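Local coordinates for suppressor protein MPT5 (Saccharomyces cerevisiae, PDB 5BZ1) that binds a specific sequence in the 3'-UTR of target mRNAs through its PUF domain and regulates them post-transcriptionally, repressing HO expression, at residues Q323-V328 with L363-L368; L371-L376 with L390-Y395; K259-L264 with L299-I304. One frame throughout, in Å; residues are numbered along the deposited sequence.

Contact 1: Q323-V328 with L363-L368. With nucleotides of chain B.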
# COMPACT_ATOMS: atom_id res chain seq x y z
N GLN A 323 -8.16 6.58 -26.05
CA GLN A 323 -6.86 6.44 -26.70
C GLN A 323 -6.14 5.15 -26.31
O GLN A 323 -5.47 4.52 -27.13
CB GLN A 323 -5.97 7.65 -26.40
CG GLN A 323 -6.34 8.91 -27.17
CD GLN A 323 -5.37 10.05 -26.92
OE1 GLN A 323 -4.19 9.97 -27.27
NE2 GLN A 323 -5.86 11.11 -26.28
N THR A 324 -6.28 4.75 -25.05
CA THR A 324 -5.68 3.52 -24.56
C THR A 324 -6.29 2.30 -25.27
O THR A 324 -5.59 1.38 -25.66
CB THR A 324 -5.82 3.38 -23.04
OG1 THR A 324 -4.96 4.34 -22.40
CG2 THR A 324 -5.45 1.98 -22.58
N LEU A 325 -7.61 2.33 -25.45
CA LEU A 325 -8.31 1.24 -26.12
C LEU A 325 -7.98 1.20 -27.61
O LEU A 325 -7.99 0.13 -28.23
CB LEU A 325 -9.83 1.37 -25.92
CG LEU A 325 -10.69 0.21 -26.42
CD1 LEU A 325 -10.45 -1.04 -25.58
CD2 LEU A 325 -12.17 0.57 -26.42
N LEU A 326 -7.68 2.36 -28.19
CA LEU A 326 -7.45 2.48 -29.63
C LEU A 326 -6.00 2.20 -30.05
O LEU A 326 -5.72 1.98 -31.22
CB LEU A 326 -7.86 3.87 -30.13
CG LEU A 326 -9.35 4.22 -30.17
CD1 LEU A 326 -9.57 5.65 -30.65
CD2 LEU A 326 -10.09 3.26 -31.06
N ASP A 327 -5.09 2.22 -29.08
CA ASP A 327 -3.66 2.12 -29.36
C ASP A 327 -3.23 0.72 -29.82
O ASP A 327 -3.19 -0.22 -29.03
CB ASP A 327 -2.85 2.53 -28.13
CG ASP A 327 -1.40 2.83 -28.46
OD1 ASP A 327 -0.98 2.62 -29.62
OD2 ASP A 327 -0.67 3.27 -27.55
N VAL A 328 -2.89 0.61 -31.11
CA VAL A 328 -2.52 -0.67 -31.72
C VAL A 328 -1.28 -1.31 -31.08
O VAL A 328 -1.04 -2.51 -31.23
CB VAL A 328 -2.33 -0.52 -33.25
CG1 VAL A 328 -0.98 0.12 -33.57
CG2 VAL A 328 -2.46 -1.86 -33.95
N LEU A 363 -13.00 -6.98 -35.94
CA LEU A 363 -14.22 -6.37 -36.47
C LEU A 363 -14.65 -5.18 -35.61
O LEU A 363 -14.87 -4.08 -36.12
CB LEU A 363 -15.32 -7.42 -36.56
CG LEU A 363 -16.75 -7.10 -37.04
CD1 LEU A 363 -17.64 -6.69 -35.88
CD2 LEU A 363 -16.77 -6.03 -38.14
N LYS A 364 -14.78 -5.40 -34.31
CA LYS A 364 -15.25 -4.35 -33.40
C LYS A 364 -14.27 -3.19 -33.26
O LYS A 364 -14.68 -2.03 -33.17
CB LYS A 364 -15.56 -4.94 -32.01
CG LYS A 364 -16.83 -5.78 -31.95
CD LYS A 364 -17.08 -6.25 -30.52
CE LYS A 364 -18.32 -7.13 -30.43
NZ LYS A 364 -19.57 -6.38 -30.73
N ILE A 365 -12.97 -3.49 -33.23
CA ILE A 365 -11.97 -2.44 -33.07
C ILE A 365 -11.81 -1.65 -34.37
O ILE A 365 -11.57 -0.44 -34.36
CB ILE A 365 -10.61 -2.99 -32.55
CG1 ILE A 365 -9.84 -1.91 -31.79
CG2 ILE A 365 -9.76 -3.56 -33.68
CD1 ILE A 365 -10.42 -1.61 -30.43
N GLY A 366 -11.98 -2.34 -35.50
CA GLY A 366 -11.93 -1.69 -36.80
C GLY A 366 -13.09 -0.74 -36.97
O GLY A 366 -12.93 0.37 -37.49
N ASN A 367 -14.26 -1.16 -36.51
CA ASN A 367 -15.46 -0.33 -36.56
C ASN A 367 -15.31 0.91 -35.68
O ASN A 367 -15.73 2.01 -36.06
CB ASN A 367 -16.69 -1.14 -36.14
CG ASN A 367 -17.93 -0.28 -35.98
OD1 ASN A 367 -18.56 -0.27 -34.92
ND2 ASN A 367 -18.29 0.45 -37.04
N LEU A 368 -14.70 0.74 -34.51
CA LEU A 368 -14.46 1.86 -33.61
C LEU A 368 -13.48 2.86 -34.23
O LEU A 368 -13.64 4.08 -34.08
CB LEU A 368 -13.94 1.37 -32.26
CG LEU A 368 -13.68 2.45 -31.20
CD1 LEU A 368 -14.93 3.27 -30.98
CD2 LEU A 368 -13.23 1.83 -29.89
O5' U B 1 -1.36 18.71 -22.78
C5' U B 1 -2.21 19.80 -22.44
C4' U B 1 -3.51 19.33 -21.85
O4' U B 1 -4.33 18.71 -22.88
C3' U B 1 -3.41 18.26 -20.77
O3' U B 1 -3.09 18.79 -19.50
C2' U B 1 -4.78 17.59 -20.83
O2' U B 1 -5.75 18.34 -20.13
C1' U B 1 -5.10 17.66 -22.33
N1 U B 1 -4.77 16.41 -23.05
C2 U B 1 -5.77 15.45 -23.12
O2 U B 1 -6.87 15.60 -22.62
N3 U B 1 -5.43 14.30 -23.79
C4 U B 1 -4.22 14.02 -24.38
O4 U B 1 -4.07 12.93 -24.95
C5 U B 1 -3.24 15.06 -24.27
C6 U B 1 -3.54 16.20 -23.63
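Helix 318-326, in Pumilio repeat 8 of the PUF RNA-binding domain, packs through L325 and L326 on I365 and L368 of helix 354-375, which follows that repeat in the chain, while Q323, on the same short helix, reads the RNA. The apolar seam buries 183 Å² and is built mostly from branch ends. CD2 of L368 is shared by two leucines: it lies 3.6 Å from CD2 of L326 and 3.8 Å from CD2 of L325, and the L368 side chain crosses each of them at about a right angle. L368 reaches them with CG anti to its backbone N (chi1 -178°). Beside this trio, CD1 of I365 rests 3.7 Å from the backbone O of L325, with CG of L325 more distant at 4.4 Å. On the RNA side, NE2 of Q323 donates to O4 of U1 of chain B at 2.9 Å, the N-H...O angle being 154°, and its chain runs extended beyond CG to get there. OE1 of the same amide accepts from K391, a pairing consistent with NE2, not OE1, facing the base; a weaker bond joins NE2 to N319. With an alanine in place of Q323, O4 of U1 would probably lose this amide donor and NZ of K391 this acceptor. The leucine cluster is closed by its neighbours: helix 288-307 brings F305 to L325 and T306 to L368, helix 253-273 adds I261 and F265 against L325, and Y395 of helix 385-398 touches I365.

Contact 2: L371-L376 with L390-Y395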
# COMPACT_ATOMS: atom_id res chain seq x y z
N LEU A 371 -15.35 4.95 -36.94
CA LEU A 371 -16.26 5.89 -36.29
C LEU A 371 -15.47 7.04 -35.66
O LEU A 371 -15.90 8.19 -35.69
CB LEU A 371 -17.12 5.19 -35.23
CG LEU A 371 -18.20 4.23 -35.73
CD1 LEU A 371 -18.96 3.61 -34.56
CD2 LEU A 371 -19.16 4.96 -36.65
N THR A 372 -14.31 6.71 -35.11
CA THR A 372 -13.42 7.72 -34.54
C THR A 372 -12.92 8.69 -35.62
O THR A 372 -12.91 9.90 -35.42
CB THR A 372 -12.22 7.07 -33.82
OG1 THR A 372 -12.69 6.25 -32.74
CG2 THR A 372 -11.29 8.13 -33.26
N LYS A 373 -12.52 8.14 -36.77
CA LYS A 373 -12.02 8.94 -37.88
C LYS A 373 -13.08 9.92 -38.40
O LYS A 373 -12.75 11.05 -38.75
CB LYS A 373 -11.54 8.03 -39.02
CG LYS A 373 -10.68 8.73 -40.08
CD LYS A 373 -10.56 7.91 -41.36
CE LYS A 373 -9.75 6.63 -41.18
NZ LYS A 373 -8.31 6.81 -41.51
N GLU A 374 -14.33 9.47 -38.43
CA GLU A 374 -15.44 10.32 -38.88
C GLU A 374 -15.65 11.51 -37.94
O GLU A 374 -16.12 12.57 -38.37
CB GLU A 374 -16.74 9.51 -38.97
CG GLU A 374 -16.76 8.39 -40.00
CD GLU A 374 -18.07 7.60 -39.97
OE1 GLU A 374 -18.79 7.69 -38.95
OE2 GLU A 374 -18.38 6.91 -40.96
N LEU A 375 -15.33 11.32 -36.67
CA LEU A 375 -15.57 12.32 -35.64
C LEU A 375 -14.45 13.35 -35.52
O LEU A 375 -14.62 14.38 -34.87
CB LEU A 375 -15.78 11.64 -34.28
CG LEU A 375 -17.13 10.96 -34.06
CD1 LEU A 375 -17.22 10.37 -32.67
CD2 LEU A 375 -18.24 11.96 -34.28
N LEU A 376 -13.31 13.05 -36.13
CA LEU A 376 -12.13 13.92 -36.05
C LEU A 376 -12.36 15.41 -36.36
O LEU A 376 -11.84 16.27 -35.65
CB LEU A 376 -10.97 13.35 -36.88
CG LEU A 376 -10.31 12.12 -36.27
CD1 LEU A 376 -9.22 11.55 -37.16
CD2 LEU A 376 -9.74 12.47 -34.90
N LEU A 390 -3.18 10.26 -35.01
CA LEU A 390 -1.98 9.42 -35.16
C LEU A 390 -2.29 7.95 -34.88
O LEU A 390 -1.82 7.07 -35.59
CB LEU A 390 -0.86 9.92 -34.25
CG LEU A 390 0.48 9.17 -34.33
CD1 LEU A 390 1.03 9.21 -35.75
CD2 LEU A 390 1.49 9.75 -33.34
N LYS A 391 -3.09 7.70 -33.84
CA LYS A 391 -3.50 6.34 -33.50
C LYS A 391 -4.36 5.71 -34.60
O LYS A 391 -4.22 4.52 -34.90
CB LYS A 391 -4.24 6.33 -32.15
CG LYS A 391 -3.34 6.66 -30.95
CD LYS A 391 -4.12 6.62 -29.64
CE LYS A 391 -3.18 6.63 -28.43
NZ LYS A 391 -2.37 7.88 -28.35
N VAL A 392 -5.26 6.50 -35.18
CA VAL A 392 -6.05 6.04 -36.32
C VAL A 392 -5.13 5.64 -37.46
O VAL A 392 -5.29 4.58 -38.07
CB VAL A 392 -7.02 7.14 -36.81
CG1 VAL A 392 -7.53 6.84 -38.21
CG2 VAL A 392 -8.18 7.31 -35.83
N LYS A 393 -4.14 6.49 -37.73
CA LYS A 393 -3.15 6.25 -38.78
C LYS A 393 -2.30 5.01 -38.49
O LYS A 393 -2.03 4.21 -39.39
CB LYS A 393 -2.26 7.48 -38.92
CG LYS A 393 -0.86 7.22 -39.46
CD LYS A 393 -0.77 7.55 -40.95
CE LYS A 393 0.60 8.12 -41.29
NZ LYS A 393 0.80 8.28 -42.75
N ALA A 394 -1.90 4.84 -37.24
CA ALA A 394 -1.08 3.70 -36.83
C ALA A 394 -1.82 2.38 -36.98
O ALA A 394 -1.22 1.36 -37.34
CB ALA A 394 -0.61 3.88 -35.39
N TYR A 395 -3.13 2.39 -36.71
CA TYR A 395 -3.97 1.22 -36.96
C TYR A 395 -3.93 0.85 -38.43
O TYR A 395 -3.81 -0.32 -38.79
CB TYR A 395 -5.42 1.50 -36.53
CG TYR A 395 -6.38 0.37 -36.86
CD1 TYR A 395 -6.56 -0.69 -35.98
CD2 TYR A 395 -7.12 0.38 -38.04
CE1 TYR A 395 -7.44 -1.71 -36.27
CE2 TYR A 395 -8.00 -0.65 -38.34
CZ TYR A 395 -8.16 -1.69 -37.45
OH TYR A 395 -9.03 -2.70 -37.75
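V392, pointing from helix 385-398 toward helix 354-375, sets one methyl against T372 and the other against the chain of K373. The CA of V392 lies 6.8 Å from the CA of K373, a close approach of the two backbones, and V392 carries most of the 149 Å² buried here. The inner part is buried: CG2 of V392 meets CG2 of T372 at 4.1 Å, the two side chains sliding past each other in opposite directions, and T372 is further enclosed by L309, I313 and I388. T372 can offer a methyl because its OG1 hydrogen-bonds the backbone O of L368 from beside its own backbone N (chi1 -61°), which leaves CG2 anti to that N. The outer part lies at the surface. There exposed K373 bends at its third and fourth torsions and folds over V392, bringing CE to 3.7 Å and NZ to 3.4 Å from CG1 of V392. L376 points toward helix 385-398 but stays short of contact with residues 390-395, touching I388 and K389 instead. The chemistry is therefore one of dispersion and shape: K373 lays CE and NZ over a methyl that gives its ammonium group no acceptor, and the charge, at an exposed residue, is probably met by solvent.

Contact 3: K259-L264 with L299-I304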
# COMPACT_ATOMS: atom_id res chain seq x y z
N LYS A 259 -5.93 1.28 -16.62
CA LYS A 259 -5.15 0.17 -16.11
C LYS A 259 -5.89 -1.15 -16.32
O LYS A 259 -5.28 -2.17 -16.64
CB LYS A 259 -4.83 0.35 -14.63
CG LYS A 259 -3.90 -0.72 -14.09
CD LYS A 259 -3.29 -0.32 -12.77
CE LYS A 259 -2.15 -1.25 -12.38
NZ LYS A 259 -0.92 -1.03 -13.20
N PHE A 260 -7.21 -1.11 -16.17
CA PHE A 260 -8.05 -2.29 -16.37
C PHE A 260 -7.97 -2.75 -17.83
O PHE A 260 -7.79 -3.94 -18.11
CB PHE A 260 -9.49 -1.97 -15.98
CG PHE A 260 -10.42 -3.16 -16.04
CD1 PHE A 260 -10.39 -4.14 -15.06
CD2 PHE A 260 -11.34 -3.28 -17.08
CE1 PHE A 260 -11.24 -5.23 -15.12
CE2 PHE A 260 -12.20 -4.37 -17.14
CZ PHE A 260 -12.15 -5.34 -16.16
N ILE A 261 -8.09 -1.80 -18.75
CA ILE A 261 -8.04 -2.10 -20.18
C ILE A 261 -6.67 -2.65 -20.59
O ILE A 261 -6.60 -3.66 -21.30
CB ILE A 261 -8.40 -0.86 -21.02
CG1 ILE A 261 -9.89 -0.53 -20.85
CG2 ILE A 261 -8.08 -1.08 -22.49
CD1 ILE A 261 -10.31 0.79 -21.48
N LYS A 262 -5.60 -2.00 -20.16
CA LYS A 262 -4.25 -2.47 -20.43
C LYS A 262 -4.03 -3.89 -19.89
O LYS A 262 -3.34 -4.70 -20.50
CB LYS A 262 -3.20 -1.52 -19.85
CG LYS A 262 -3.08 -0.18 -20.58
CD LYS A 262 -1.92 0.64 -20.02
CE LYS A 262 -2.37 2.04 -19.62
NZ LYS A 262 -1.26 2.83 -19.01
N LYS A 263 -4.63 -4.17 -18.73
CA LYS A 263 -4.51 -5.49 -18.12
C LYS A 263 -5.18 -6.55 -18.99
O LYS A 263 -4.66 -7.65 -19.16
CB LYS A 263 -5.13 -5.49 -16.72
CG LYS A 263 -4.93 -6.80 -15.98
CD LYS A 263 -5.51 -6.76 -14.58
CE LYS A 263 -5.29 -8.08 -13.88
NZ LYS A 263 -3.84 -8.42 -13.75
N LEU A 264 -6.35 -6.22 -19.54
CA LEU A 264 -7.07 -7.11 -20.44
C LEU A 264 -6.23 -7.43 -21.67
O LEU A 264 -6.11 -8.59 -22.06
CB LEU A 264 -8.41 -6.49 -20.86
CG LEU A 264 -9.51 -6.38 -19.80
CD1 LEU A 264 -10.71 -5.65 -20.36
CD2 LEU A 264 -9.92 -7.75 -19.31
N LEU A 299 -14.36 -7.29 -25.42
CA LEU A 299 -15.35 -7.11 -26.47
C LEU A 299 -16.53 -6.25 -25.99
O LEU A 299 -16.99 -5.36 -26.70
CB LEU A 299 -15.86 -8.46 -26.97
CG LEU A 299 -14.87 -9.36 -27.71
CD1 LEU A 299 -15.54 -10.67 -28.12
CD2 LEU A 299 -14.31 -8.65 -28.93
N THR A 300 -17.00 -6.54 -24.78
CA THR A 300 -18.07 -5.76 -24.17
C THR A 300 -17.63 -4.31 -23.93
O THR A 300 -18.42 -3.38 -24.11
CB THR A 300 -18.52 -6.40 -22.84
OG1 THR A 300 -18.81 -7.79 -23.05
CG2 THR A 300 -19.76 -5.71 -22.30
N THR A 301 -16.37 -4.14 -23.54
CA THR A 301 -15.80 -2.81 -23.31
C THR A 301 -15.73 -2.01 -24.61
O THR A 301 -15.98 -0.80 -24.63
CB THR A 301 -14.41 -2.91 -22.67
OG1 THR A 301 -14.52 -3.48 -21.35
CG2 THR A 301 -13.76 -1.53 -22.56
N ILE A 302 -15.38 -2.68 -25.71
CA ILE A 302 -15.31 -2.03 -27.02
C ILE A 302 -16.70 -1.57 -27.44
O ILE A 302 -16.86 -0.48 -27.99
CB ILE A 302 -14.70 -2.96 -28.09
CG1 ILE A 302 -13.26 -3.33 -27.72
CG2 ILE A 302 -14.71 -2.29 -29.46
CD1 ILE A 302 -12.60 -4.30 -28.69
N ASP A 303 -17.71 -2.40 -27.17
CA ASP A 303 -19.10 -2.06 -27.46
C ASP A 303 -19.54 -0.80 -26.72
O ASP A 303 -20.16 0.09 -27.29
CB ASP A 303 -20.03 -3.22 -27.08
CG ASP A 303 -19.90 -4.42 -28.02
OD1 ASP A 303 -19.41 -4.24 -29.16
OD2 ASP A 303 -20.31 -5.53 -27.62
N ILE A 304 -19.20 -0.72 -25.43
CA ILE A 304 -19.56 0.41 -24.59
C ILE A 304 -18.89 1.70 -25.07
O ILE A 304 -19.54 2.74 -25.20
CB ILE A 304 -19.20 0.15 -23.12
CG1 ILE A 304 -20.01 -1.03 -22.57
CG2 ILE A 304 -19.43 1.39 -22.28
CD1 ILE A 304 -19.61 -1.43 -21.17
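T301 overlaps the ends of I261 and L264, two side chains three residues apart on the facing helix, and lies against both. Its methyl CG2 comes 4.3 Å from CD1 of I261, and its OG1 4.5 Å from CD1 of L264. Neither approach is tight, and the two segments bury 95 Å² in all, more than half of it on T301. The hydroxyl is not used across the contact: it hydrogen-bonds the backbone O of I297, one turn earlier on its own helix. That bond goes with a chi1 of -65°, which puts CG2 anti to the backbone N and turns it to I261. From the other side, I261 extends CD1 toward the threonine with chi2 at 172°. The helices involved belong to the right-handed superhelix of a PUF domain: helix 253-273 lies within Pumilio repeat 7, and helix 288-307 leads into repeat 8. The CA atoms of I261 and T301 are 8.4 Å apart, so that side-chain ends alone meet here. Within residues 259-264, CG of L264 sits 4.3 Å above one face of the F260 ring, offset toward the rim. The ring's nearest approach to T301 is 4.9 Å, from CE2 of F260 to OG1 of T301, and F237 of helix 229-240 touches both residues. On the flank away from T301, K259 and K263 form salt bridges with D224 and D229. I261 also touches T324 and L325 of helix 318-326.

From the N terminus, contact 3 comes first, joining helix 253-273 to helix 288-307 across a connection that includes the unmodelled residues 276-284. Contact 1 then closes the excursion from helix 318-326 to helix 354-375, with residues 336-352 unmodelled, and contact 2 closes the short connection from helix 354-375 to helix 385-398. The three loops follow in series; none nests or crosses. Contacts 1 and 2 share helix 354-375 and touch again where Y395 packs on G366. A salt bridge, K364 NZ to D303 OD1 at 2.7 Å, ties contact 1 to contact 3. Contacts 2 and 3 do not touch, their nearest atoms being about 8 Å apart; contact 1 bridges them at the C-terminal end of the domain.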